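Local structure of D-threo-3-hydroxyaspartate dehydratase (Delftia, 3WQF) at residues G289-S294 with N328-I333. The protein catalyses the pyridoxal phosphate- and metal-dependent deamination of D-threo-3-hydroxyaspartate to oxaloacetate and ammonia, and also dehydrates L-threo- and L-erythro-3-hydroxyaspartate and D-serine. Numbering follows the deposited sequence.
Sequences GWMAMS and NQEHGI
In the serine dehydratase-like beta domain, the hairpin loop between the antiparallel strands 322-327 and 332-336 meets the N-terminal end of the short helix 290-293, accepting hydrogen bonds from its first two amides. Two successive carbonyls of the loop are used: Trp-290 N donates to Asn-328 O over 2.9 Å, and Met-291 N to Gln-329 O over 3.0 Å. Gly-289, the N-cap, supplies no side chain for this task; it packs its CA directly against the loop backbone, 3.1 Å from Asn-328 O in a CA-H...O contact.

With chi1 at 59°, CG lies wedged between the two backbone branches of Trp-290, and the indole is laid alongside the loop, one face against Gln-329. Gln-329 CA sits over that face, 3.7 Å from the centroid of the five-membered ring, a CH-pi contact. Beyond it the extended glutamine chain runs past the six-membered ring and brings OE1 to 3.3 Å from Trp-290 CZ2, with the amide turned 50° from the ring plane. Its NE2 makes a weak hydrogen bond to Lys-53 O of the second subunit; that lysine is the probable site of the pyridoxal phosphate Schiff base, so the loop meets the neighbouring chain close to its cofactor lysine. Asn-328 OD1 accepts a hydrogen bond from Arg-151 NH1 of the second subunit, and Glu-330 OE1 accepts one from Trp-390 NE1 of that subunit. Met-291 folds back on itself beyond CG and lies alongside Gln-329, its CE 3.3 Å from Gln-329 NE2, while the other glutamate oxygen, Glu-330 OE2, rests 3.3 Å from Met-291 CB.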
loop_
_atom_site.group_PDB
_atom_site.type_symbol
_atom_site.label_atom_id
_atom_site.label_comp_id
_atom_site.label_asym_id
_atom_site.label_seq_id
_atom_site.Cartn_x
_atom_site.Cartn_y
_atom_site.Cartn_z
ATOM N N GLY B 289 -8.210 4.446 7.144
ATOM C CA GLY B 289 -8.115 2.998 7.200
ATOM C C GLY B 289 -6.772 2.565 6.639
ATOM O O GLY B 289 -5.827 3.410 6.566
ATOM N N TRP B 290 -6.635 1.274 6.267
ATOM C CA TRP B 290 -5.314 0.812 5.782
ATOM C C TRP B 290 -4.926 1.416 4.459
ATOM O O TRP B 290 -3.730 1.385 4.120
ATOM C CB TRP B 290 -5.108 -0.723 5.774
ATOM C CG TRP B 290 -6.113 -1.421 4.917
ATOM C CD1 TRP B 290 -7.279 -2.081 5.329
ATOM C CD2 TRP B 290 -6.085 -1.530 3.454
ATOM N NE1 TRP B 290 -7.976 -2.578 4.238
ATOM C CE2 TRP B 290 -7.305 -2.269 3.068
ATOM C CE3 TRP B 290 -5.220 -1.079 2.454
ATOM C CZ2 TRP B 290 -7.618 -2.516 1.736
ATOM C CZ3 TRP B 290 -5.553 -1.341 1.127
ATOM C CH2 TRP B 290 -6.717 -2.047 0.784
ATOM N N MET B 291 -5.916 1.937 3.687
ATOM C CA MET B 291 -5.602 2.615 2.402
ATOM C C MET B 291 -4.704 3.837 2.676
ATOM O O MET B 291 -3.704 4.014 1.988
ATOM C CB MET B 291 -6.832 3.041 1.577
ATOM C CG MET B 291 -6.453 3.525 0.165
ATOM S SD MET B 291 -5.613 2.310 -0.914
ATOM C CE MET B 291 -7.013 1.204 -1.288
ATOM N N ALA B 292 -5.058 4.618 3.704
ATOM C CA ALA B 292 -4.232 5.723 4.199
ATOM C C ALA B 292 -2.930 5.329 4.970
ATOM O O ALA B 292 -1.843 5.881 4.700
ATOM C CB ALA B 292 -5.103 6.709 5.007
ATOM N N MET B 293 -3.035 4.392 5.925
ATOM C CA MET B 293 -1.900 3.968 6.728
ATOM C C MET B 293 -0.951 3.031 5.980
ATOM O O MET B 293 0.260 2.908 6.338
ATOM C CB MET B 293 -2.370 3.311 8.022
ATOM C CG MET B 293 -3.128 4.255 8.964
ATOM S SD MET B 293 -2.498 5.964 9.068
ATOM C CE MET B 293 -0.733 5.693 9.445
ATOM N N SER B 294 -1.492 2.378 4.940
ATOM C CA SER B 294 -0.913 1.104 4.390
ATOM C C SER B 294 -1.132 -0.071 5.368
ATOM O O SER B 294 -1.466 0.128 6.564
ATOM C CB SER B 294 0.594 1.197 4.015
ATOM O OG SER B 294 1.391 0.792 5.118
ATOM N N ASN B 328 -10.032 -1.086 8.414
ATOM C CA ASN B 328 -10.600 -1.563 7.160
ATOM C C ASN B 328 -10.152 -0.580 6.087
ATOM O O ASN B 328 -9.396 0.338 6.404
ATOM C CB ASN B 328 -12.113 -1.717 7.280
ATOM C CG ASN B 328 -12.506 -3.151 7.642
ATOM O OD1 ASN B 328 -13.577 -3.641 7.264
ATOM N ND2 ASN B 328 -11.608 -3.849 8.342
ATOM N N GLN B 329 -10.617 -0.734 4.849
ATOM C CA GLN B 329 -10.003 0.012 3.735
ATOM C C GLN B 329 -9.982 1.562 3.936
ATOM O O GLN B 329 -8.917 2.211 3.871
ATOM C CB GLN B 329 -10.621 -0.377 2.395
ATOM C CG GLN B 329 -9.759 0.069 1.225
ATOM C CD GLN B 329 -10.074 -0.682 -0.065
ATOM O OE1 GLN B 329 -10.303 -1.885 -0.039
ATOM N NE2 GLN B 329 -10.109 0.040 -1.193
ATOM N N GLU B 330 -11.153 2.127 4.178
ATOM C CA GLU B 330 -11.228 3.563 4.461
ATOM C C GLU B 330 -11.706 3.898 5.928
ATOM O O GLU B 330 -12.140 5.031 6.164
ATOM C CB GLU B 330 -12.123 4.264 3.401
ATOM C CG GLU B 330 -11.598 4.166 1.960
ATOM C CD GLU B 330 -10.356 5.011 1.709
ATOM O OE1 GLU B 330 -10.089 5.977 2.489
ATOM O OE2 GLU B 330 -9.627 4.675 0.723
ATOM N N HIS B 331 -11.665 2.903 6.853
ATOM C CA HIS B 331 -12.108 3.061 8.285
ATOM C C HIS B 331 -10.976 2.648 9.179
ATOM O O HIS B 331 -10.472 1.513 9.053
ATOM C CB HIS B 331 -13.246 2.100 8.687
ATOM C CG HIS B 331 -14.545 2.316 7.983
ATOM N ND1 HIS B 331 -14.747 1.939 6.699
ATOM C CD2 HIS B 331 -15.770 2.833 8.445
ATOM C CE1 HIS B 331 -16.021 2.244 6.340
ATOM N NE2 HIS B 331 -16.644 2.787 7.414
ATOM N N GLY B 332 -10.580 3.533 10.095
ATOM C CA GLY B 332 -9.619 3.182 11.157
ATOM C C GLY B 332 -10.374 2.959 12.465
ATOM O O GLY B 332 -11.377 3.656 12.720
ATOM N N ILE B 333 -9.949 1.965 13.265
ATOM C CA ILE B 333 -10.547 1.753 14.604
ATOM C C ILE B 333 -9.537 2.298 15.619
ATOM O O ILE B 333 -8.423 1.775 15.778
ATOM C CB ILE B 333 -10.900 0.262 14.946
ATOM C CG1 ILE B 333 -11.670 -0.456 13.812
ATOM C CG2 ILE B 333 -11.591 0.151 16.295
ATOM C CD1 ILE B 333 -13.059 0.067 13.548
#